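Local coordinates for Thiol:disulfide interchange protein (Klebsiella pneumoniae, PDB 6DXN) that probably acts as a periplasmic thiol-disulfide oxidoreductase of the DsbA type, exchanging disulfide bonds with other proteins, at residues 145-150 with 154-159; 78-83 with 122-127. One frame throughout, in Å; residues are numbered along the deposited sequence.

Contact 1 of 2, residues 145-150 with 154-159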
ATOM      1  N   GLU A 145     -10.870  -0.419   8.600  1.00 18.66           N
ATOM      2  CA  GLU A 145     -12.212  -0.632   9.143  1.00 20.39           C
ATOM      3  C   GLU A 145     -13.233   0.219   8.362  1.00 20.83           C
ATOM      4  O   GLU A 145     -14.143  -0.324   7.732  1.00 21.03           O
ATOM      5  CB  GLU A 145     -12.204  -0.362  10.653  1.00 23.25           C
ATOM      6  CG  GLU A 145     -13.560  -0.490  11.326  1.00 25.39           C
ATOM      7  CD  GLU A 145     -14.406   0.772  11.348  1.00 28.64           C
ATOM      8  OE1 GLU A 145     -13.875   1.837  11.740  1.00 31.46           O
ATOM      9  OE2 GLU A 145     -15.589   0.692  10.974  1.00 33.44           O
ATOM     10  N   LYS A 146     -13.055   1.543   8.361  1.00 22.16           N
ATOM     11  CA  LYS A 146     -14.031   2.454   7.709  1.00 24.26           C
ATOM     12  C   LYS A 146     -14.250   2.088   6.232  1.00 24.26           C
ATOM     13  O   LYS A 146     -15.397   2.002   5.784  1.00 23.04           O
ATOM     14  CB  LYS A 146     -13.595   3.913   7.870  1.00 26.66           C
ATOM     15  CG  LYS A 146     -13.613   4.443   9.301  1.00 28.21           C
ATOM     16  CD  LYS A 146     -14.972   4.358   9.970  1.00 29.09           C
ATOM     17  CE  LYS A 146     -15.014   5.037  11.324  1.00 30.97           C
ATOM     18  NZ  LYS A 146     -14.020   4.457  12.261  1.00 31.02           N
HETATM   19  N   MSE A 147     -13.162   1.857   5.485  1.00 25.37           N
HETATM   20  CA  MSE A 147     -13.271   1.520   4.055  1.00 25.18           C
HETATM   21  C   MSE A 147     -13.752   0.095   3.793  1.00 26.21           C
HETATM   22  O   MSE A 147     -14.069  -0.246   2.653  1.00 23.87           O
HETATM   23  CB  MSE A 147     -11.949   1.821   3.362  1.00 28.44           C
HETATM   24  CG  MSE A 147     -11.589   3.292   3.572  1.00 32.24           C
HETATM   25 SE   MSE A 147     -10.719   4.051   1.978  1.00 40.20          SE
HETATM   26  CE  MSE A 147      -9.333   5.071   2.908  1.00 36.41           C
ATOM     27  N   LYS A 148     -13.797  -0.727   4.853  1.00 23.86           N
ATOM     28  CA  LYS A 148     -14.308  -2.106   4.800  1.00 26.79           C
ATOM     29  C   LYS A 148     -13.436  -2.964   3.870  1.00 26.41           C
ATOM     30  O   LYS A 148     -13.946  -3.681   3.013  1.00 27.37           O
ATOM     31  CB  LYS A 148     -15.779  -2.090   4.360  1.00 27.72           C
ATOM     32  CG  LYS A 148     -16.682  -1.190   5.196  1.00 28.71           C
ATOM     33  CD  LYS A 148     -18.089  -0.998   4.645  1.00 29.21           C
ATOM     34  CE  LYS A 148     -18.921  -2.263   4.636  1.00 29.72           C
ATOM     35  NZ  LYS A 148     -20.311  -2.003   4.182  1.00 29.50           N
ATOM     36  N   VAL A 149     -12.116  -2.888   4.064  1.00 25.27           N
ATOM     37  CA  VAL A 149     -11.163  -3.642   3.250  1.00 26.59           C
ATOM     38  C   VAL A 149     -11.337  -5.139   3.547  1.00 27.66           C
ATOM     39  O   VAL A 149     -11.504  -5.524   4.695  1.00 29.06           O
ATOM     40  CB  VAL A 149      -9.725  -3.158   3.515  1.00 24.77           C
ATOM     41  CG1 VAL A 149      -8.710  -3.872   2.637  1.00 25.33           C
ATOM     42  CG2 VAL A 149      -9.611  -1.650   3.339  1.00 23.20           C
ATOM     43  N   HIS A 150     -11.272  -5.973   2.501  1.00 30.16           N
ATOM     44  CA  HIS A 150     -11.484  -7.424   2.644  1.00 32.56           C
ATOM     45  C   HIS A 150     -10.452  -8.232   1.846  1.00 31.07           C
ATOM     46  O   HIS A 150     -10.555  -9.463   1.776  1.00 32.93           O
ATOM     47  CB  HIS A 150     -12.914  -7.779   2.207  1.00 36.55           C
ATOM     48  CG  HIS A 150     -13.239  -7.345   0.815  1.00 38.19           C
ATOM     49  ND1 HIS A 150     -13.780  -6.107   0.538  1.00 40.27           N
ATOM     50  CD2 HIS A 150     -13.096  -7.971  -0.376  1.00 42.43           C
ATOM     51  CE1 HIS A 150     -13.962  -5.987  -0.762  1.00 42.18           C
ATOM     52  NE2 HIS A 150     -13.550  -7.117  -1.347  1.00 41.98           N
ATOM     53  N   SER A 154      -5.444  -3.850  -2.373  1.00 16.68           N
ATOM     54  CA  SER A 154      -6.735  -3.257  -2.674  1.00 16.04           C
ATOM     55  C   SER A 154      -6.569  -1.751  -2.901  1.00 15.09           C
ATOM     56  O   SER A 154      -6.114  -1.042  -2.028  1.00 13.82           O
ATOM     57  CB  SER A 154      -7.706  -3.578  -1.570  1.00 15.77           C
ATOM     58  OG  SER A 154      -9.047  -3.344  -1.965  1.00 17.32           O
ATOM     59  N   PHE A 155      -6.942  -1.285  -4.100  1.00 16.13           N
ATOM     60  CA  PHE A 155      -6.826   0.145  -4.448  1.00 16.21           C
ATOM     61  C   PHE A 155      -8.192   0.837  -4.331  1.00 16.76           C
ATOM     62  O   PHE A 155      -9.206   0.299  -4.787  1.00 16.66           O
ATOM     63  CB  PHE A 155      -6.274   0.314  -5.864  1.00 16.91           C
ATOM     64  CG  PHE A 155      -4.879  -0.214  -6.076  1.00 17.26           C
ATOM     65  CD1 PHE A 155      -4.641  -1.580  -6.141  1.00 17.89           C
ATOM     66  CD2 PHE A 155      -3.810   0.648  -6.242  1.00 17.88           C
ATOM     67  CE1 PHE A 155      -3.358  -2.069  -6.336  1.00 17.77           C
ATOM     68  CE2 PHE A 155      -2.529   0.155  -6.452  1.00 17.21           C
ATOM     69  CZ  PHE A 155      -2.307  -1.200  -6.502  1.00 17.35           C
ATOM     70  N   TYR A 156      -8.185   2.024  -3.703  1.00 16.93           N
ATOM     71  CA  TYR A 156      -9.361   2.889  -3.524  1.00 18.20           C
ATOM     72  C   TYR A 156      -9.029   4.303  -4.015  1.00 17.37           C
ATOM     73  O   TYR A 156      -8.023   4.880  -3.613  1.00 17.27           O
ATOM     74  CB  TYR A 156      -9.809   2.935  -2.061  1.00 19.45           C
ATOM     75  CG  TYR A 156     -10.375   1.643  -1.534  1.00 21.66           C
ATOM     76  CD1 TYR A 156      -9.540   0.603  -1.169  1.00 21.30           C
ATOM     77  CD2 TYR A 156     -11.743   1.462  -1.390  1.00 23.61           C
ATOM     78  CE1 TYR A 156     -10.046  -0.589  -0.683  1.00 23.87           C
ATOM     79  CE2 TYR A 156     -12.265   0.272  -0.904  1.00 24.45           C
ATOM     80  CZ  TYR A 156     -11.412  -0.756  -0.549  1.00 23.83           C
ATOM     81  OH  TYR A 156     -11.898  -1.937  -0.072  1.00 25.18           O
ATOM     82  N   VAL A 157      -9.898   4.845  -4.879  1.00 17.40           N
ATOM     83  CA  VAL A 157      -9.749   6.181  -5.432  1.00 16.82           C
ATOM     84  C   VAL A 157     -10.861   7.070  -4.840  1.00 17.24           C
ATOM     85  O   VAL A 157     -12.038   6.671  -4.812  1.00 14.88           O
ATOM     86  CB  VAL A 157      -9.796   6.156  -6.977  1.00 18.08           C
ATOM     87  CG1 VAL A 157      -9.516   7.528  -7.578  1.00 18.37           C
ATOM     88  CG2 VAL A 157      -8.837   5.129  -7.559  1.00 17.95           C
ATOM     89  N   SER A 158     -10.465   8.248  -4.331  1.00 18.03           N
ATOM     90  CA  SER A 158     -11.392   9.274  -3.760  1.00 19.71           C
ATOM     91  C   SER A 158     -12.296   8.671  -2.675  1.00 22.71           C
ATOM     92  O   SER A 158     -13.372   9.213  -2.373  1.00 24.76           O
ATOM     93  CB  SER A 158     -12.206   9.924  -4.849  1.00 18.90           C
ATOM     94  OG  SER A 158     -11.379  10.671  -5.733  1.00 18.11           O
ATOM     95  N   GLY A 159     -11.856   7.537  -2.117  1.00 20.97           N
ATOM     96  CA  GLY A 159     -12.573   6.819  -1.075  1.00 23.67           C
ATOM     97  C   GLY A 159     -13.944   6.325  -1.504  1.00 24.32           C
ATOM     98  O   GLY A 159     -14.746   5.957  -0.645  1.00 22.00           O
TER
HETATM   99  O   HOH W   1     -14.258  -1.961   0.441  1.00 30.49           O
HETATM  100  O   HOH W   2     -10.932  -4.500  -0.330  1.00 18.36           O
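Met-147 and Val-149 approach the Tyr-156 ring from the same side, the first nearer CG, the second nearer the hydroxyl. The SE of selenomethionine Met-147 sits 4.7 Å from the Tyr-156 ring centroid, 29° off the ring normal, an oblique Met-aromatic contact. Val-149 CG2 is 4.2 Å from CE1 of Tyr-156. The tyrosine CG is anti to its carbonyl carbon (chi1 -68°), and this carries the ring across to the end of helix 131-146. Lys-148, just after the helix, has positive phi in a Schellman motif. A short loop then leads into the central strand 154-157 of the thioredoxin fold. Ser-154 lies near, without touching, the CxxC cysteines Cys-33 and Cys-36, the predicted redox-active pair. Phe-28 of the neighbouring strand 25-29 also meets the Tyr-156 ring.

The polar link runs through water. Water 2 is 2.8 Å from both Tyr-156 OH and Ser-154 OG, and accepts the backbone N-H of His-150. It also stands 3.3 Å above the plane of the His-150 ring, toward the rim. Water 1 donates to Met-147 O at 2.8 Å. The chemistry is thus mixed: an apolar ring contact, with the buried tyrosine hydroxyl joined to the loop by solvent.

Contact 2 of 2, residues 78-83 with 122-127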
ATOM      1  N   TRP A  78       6.175   0.226   8.896  1.00 11.31           N
ATOM      2  CA  TRP A  78       5.912   0.997   7.662  1.00 10.84           C
ATOM      3  C   TRP A  78       5.796   2.496   8.008  1.00 11.78           C
ATOM      4  O   TRP A  78       6.318   3.364   7.289  1.00 11.60           O
ATOM      5  CB  TRP A  78       4.687   0.410   6.950  1.00 10.21           C
ATOM      6  CG  TRP A  78       4.430   0.937   5.571  1.00  9.69           C
ATOM      7  CD1 TRP A  78       3.277   1.513   5.125  1.00  9.92           C
ATOM      8  CD2 TRP A  78       5.347   0.967   4.462  1.00  9.90           C
ATOM      9  NE1 TRP A  78       3.404   1.875   3.815  1.00  9.73           N
ATOM     10  CE2 TRP A  78       4.661   1.558   3.379  1.00  9.65           C
ATOM     11  CE3 TRP A  78       6.667   0.538   4.267  1.00 10.14           C
ATOM     12  CZ2 TRP A  78       5.251   1.743   2.131  1.00  9.16           C
ATOM     13  CZ3 TRP A  78       7.260   0.747   3.038  1.00 10.26           C
ATOM     14  CH2 TRP A  78       6.553   1.333   1.983  1.00  9.93           C
ATOM     15  N   ALA A  79       5.134   2.787   9.134  1.00 13.12           N
ATOM     16  CA  ALA A  79       4.941   4.156   9.615  1.00 14.05           C
ATOM     17  C   ALA A  79       6.296   4.797   9.938  1.00 15.24           C
ATOM     18  O   ALA A  79       6.546   5.945   9.560  1.00 14.49           O
ATOM     19  CB  ALA A  79       4.018   4.151  10.806  1.00 13.95           C
ATOM     20  N   VAL A  80       7.164   4.048  10.636  1.00 16.75           N
ATOM     21  CA  VAL A  80       8.505   4.531  10.959  1.00 18.21           C
ATOM     22  C   VAL A  80       9.284   4.706   9.652  1.00 19.17           C
ATOM     23  O   VAL A  80      10.038   5.675   9.498  1.00 22.32           O
ATOM     24  CB  VAL A  80       9.262   3.587  11.921  1.00 18.60           C
ATOM     25  CG1 VAL A  80      10.745   3.910  11.976  1.00 20.04           C
ATOM     26  CG2 VAL A  80       8.675   3.591  13.321  1.00 18.28           C
ATOM     27  N   ALA A  81       9.108   3.745   8.736  1.00 19.04           N
ATOM     28  CA  ALA A  81       9.790   3.722   7.431  1.00 19.90           C
ATOM     29  C   ALA A  81       9.565   5.023   6.649  1.00 21.51           C
ATOM     30  O   ALA A  81      10.500   5.546   6.024  1.00 22.92           O
ATOM     31  CB  ALA A  81       9.301   2.537   6.631  1.00 21.34           C
ATOM     32  N   GLN A  82       8.328   5.531   6.691  1.00 20.01           N
ATOM     33  CA  GLN A  82       7.918   6.744   5.955  1.00 23.43           C
ATOM     34  C   GLN A  82       8.345   8.006   6.718  1.00 24.11           C
ATOM     35  O   GLN A  82       8.662   9.020   6.107  1.00 22.17           O
ATOM     36  CB  GLN A  82       6.407   6.727   5.726  1.00 21.96           C
ATOM     37  CG  GLN A  82       5.955   5.559   4.869  1.00 23.35           C
ATOM     38  CD  GLN A  82       4.465   5.345   4.905  1.00 24.84           C
ATOM     39  OE1 GLN A  82       3.994   4.230   5.111  1.00 30.20           O
ATOM     40  NE2 GLN A  82       3.709   6.415   4.731  1.00 28.55           N
ATOM     41  N   TYR A  83       8.335   7.927   8.051  1.00 25.36           N
ATOM     42  CA  TYR A  83       8.754   9.041   8.907  1.00 28.46           C
ATOM     43  C   TYR A  83      10.262   9.257   8.742  1.00 28.45           C
ATOM     44  O   TYR A  83      10.732  10.397   8.682  1.00 26.80           O
ATOM     45  CB  TYR A  83       8.385   8.767  10.368  1.00 30.75           C
ATOM     46  CG  TYR A  83       8.990   9.733  11.355  1.00 32.94           C
ATOM     47  CD1 TYR A  83       8.403  10.964  11.606  1.00 35.33           C
ATOM     48  CD2 TYR A  83      10.149   9.416  12.046  1.00 35.87           C
ATOM     49  CE1 TYR A  83       8.959  11.858  12.508  1.00 37.60           C
ATOM     50  CE2 TYR A  83      10.716  10.299  12.953  1.00 37.48           C
ATOM     51  CZ  TYR A  83      10.118  11.524  13.186  1.00 38.00           C
ATOM     52  OH  TYR A  83      10.673  12.394  14.079  1.00 45.19           O
ATOM     53  N   GLU A 122      18.019   1.910  19.086  1.00 23.73           N
ATOM     54  CA  GLU A 122      17.663   3.044  19.956  1.00 25.21           C
ATOM     55  C   GLU A 122      16.878   4.099  19.162  1.00 23.79           C
ATOM     56  O   GLU A 122      15.918   4.669  19.670  1.00 24.16           O
ATOM     57  CB  GLU A 122      18.898   3.705  20.576  1.00 27.02           C
ATOM     58  CG  GLU A 122      19.589   2.869  21.641  1.00 27.30           C
ATOM     59  CD  GLU A 122      20.351   1.656  21.133  1.00 27.78           C
ATOM     60  OE1 GLU A 122      20.436   1.476  19.901  1.00 25.20           O
ATOM     61  OE2 GLU A 122      20.874   0.909  21.975  1.00 29.38           O
ATOM     62  N   LYS A 123      17.304   4.367  17.922  1.00 24.02           N
ATOM     63  CA  LYS A 123      16.608   5.355  17.078  1.00 23.61           C
ATOM     64  C   LYS A 123      15.248   4.774  16.654  1.00 22.23           C
ATOM     65  O   LYS A 123      14.258   5.499  16.545  1.00 22.25           O
ATOM     66  CB  LYS A 123      17.472   5.751  15.873  1.00 23.10           C
ATOM     67  CG  LYS A 123      16.850   6.758  14.904  1.00 24.18           C
ATOM     68  CD  LYS A 123      16.618   8.160  15.456  1.00 24.78           C
ATOM     69  CE  LYS A 123      15.941   9.073  14.450  1.00 25.42           C
ATOM     70  NZ  LYS A 123      15.780  10.459  14.965  1.00 26.91           N
ATOM     71  N   TYR A 124      15.192   3.452  16.457  1.00 23.22           N
ATOM     72  CA  TYR A 124      13.935   2.823  16.044  1.00 21.32           C
ATOM     73  C   TYR A 124      12.910   2.922  17.183  1.00 21.51           C
ATOM     74  O   TYR A 124      11.735   3.187  16.942  1.00 18.16           O
ATOM     75  CB  TYR A 124      14.148   1.378  15.588  1.00 21.80           C
ATOM     76  CG  TYR A 124      12.903   0.770  15.002  1.00 21.14           C
ATOM     77  CD1 TYR A 124      12.531   1.047  13.696  1.00 20.88           C
ATOM     78  CD2 TYR A 124      12.064  -0.026  15.761  1.00 20.60           C
ATOM     79  CE1 TYR A 124      11.368   0.529  13.151  1.00 20.93           C
ATOM     80  CE2 TYR A 124      10.899  -0.559  15.227  1.00 21.70           C
ATOM     81  CZ  TYR A 124      10.552  -0.283  13.915  1.00 20.48           C
ATOM     82  OH  TYR A 124       9.413  -0.807  13.373  1.00 21.13           O
ATOM     83  N   ALA A 125      13.377   2.724  18.421  1.00 23.07           N
ATOM     84  CA  ALA A 125      12.531   2.802  19.604  1.00 23.79           C
ATOM     85  C   ALA A 125      12.029   4.242  19.780  1.00 24.58           C
ATOM     86  O   ALA A 125      10.867   4.471  20.134  1.00 24.02           O
ATOM     87  CB  ALA A 125      13.296   2.311  20.816  1.00 24.77           C
ATOM     88  N   GLU A 126      12.915   5.209  19.515  0.60 25.66           N
ATOM     89  CA  GLU A 126      12.582   6.634  19.628  0.60 27.29           C
ATOM     90  C   GLU A 126      11.468   6.983  18.629  0.60 28.54           C
ATOM     91  O   GLU A 126      10.537   7.715  18.968  0.60 28.56           O
ATOM     92  CB  GLU A 126      13.829   7.495  19.409  0.60 27.23           C
ATOM     93  CG  GLU A 126      14.844   7.411  20.543  0.60 27.12           C
ATOM     94  CD  GLU A 126      16.167   8.107  20.267  0.60 28.33           C
ATOM     95  OE1 GLU A 126      16.314   8.684  19.171  0.60 28.91           O
ATOM     96  OE2 GLU A 126      17.056   8.065  21.145  0.60 29.14           O
HETATM   97  N   MSE A 127      11.571   6.443  17.407  1.00 28.16           N
HETATM   98  CA  MSE A 127      10.580   6.698  16.354  1.00 28.64           C
HETATM   99  C   MSE A 127       9.259   6.035  16.654  1.00 28.06           C
HETATM  100  O   MSE A 127       8.205   6.600  16.381  1.00 26.31           O
HETATM  101  CB  MSE A 127      11.174   6.300  15.000  1.00 32.12           C
HETATM  102  CG  MSE A 127      12.234   7.347  14.635  1.00 37.68           C
HETATM  103 SE   MSE A 127      13.002   7.111  12.835  1.00 46.11          SE
HETATM  104  CE  MSE A 127      13.679   5.269  12.958  1.00 44.94           C
TER
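Val-80 pushes its CG1 methyl against the ring of Tyr-124, 3.6 Å from CE1, and against the end of Met-127. This is a helix-helix contact in the helical domain that DsbA proteins carry inserted in their thioredoxin fold. Segments 78-83 of helix 71-83 and 122-127 of helix 121-129 cross at 101°, with their axes 10.5 Å apart at closest approach. Such a steep crossing keeps the contact short. Four side chains do the work, and all the contacts between them are apolar or selenium-aromatic.

Met-127 is a selenomethionine, and its chain is bent at the last torsion (chi3 -57°). The bend turns CE toward Val-80. There the two methyls, Met-127 CE and Val-80 CG1, are 3.4 Å apart, tighter than usual for carbon pairs. The side chains of Val-80 and Met-127 cross at about a right angle. Tyr-124 meets the valine obliquely, and its ring also packs edge-to-face with Phe-114 of helix 107-115. Val-80 touches Phe-114 as well, so a third helix closes this apolar cluster.

Tyr-83 sits at the exposed margin. Its CG is anti to the backbone N, which brings the ring edge up to Met-127 at the C-terminal end of helix 71-83. CG of Met-127 is 3.7 Å from CE2 of Tyr-83. The selenium lies in the ring plane, at the edge, in a Met-aromatic contact: SE of Met-127 is 3.8 Å from CD2 of Tyr-83.

Contact 1 and contact 2 belong to different parts of the fold. Contact 1 joins the end of helix 131-146 to a strand of the thioredoxin sheet. Contact 2 joins two helices of the helical part and lies farther from the centre of the chain. Both are mainly buried. Their centres are 25 Å apart and they do not touch. They are nonetheless linked in series, because helix 121-129 of contact 2 is followed in the chain by helix 131-146, which leads to contact 1. Each pairs a selenomethionine with a tyrosine ring. Contact 1 adds waters and backbone polar groups, with Ser-154 near the predicted redox-active CxxC pair, whereas contact 2 meets through carbon and selenium.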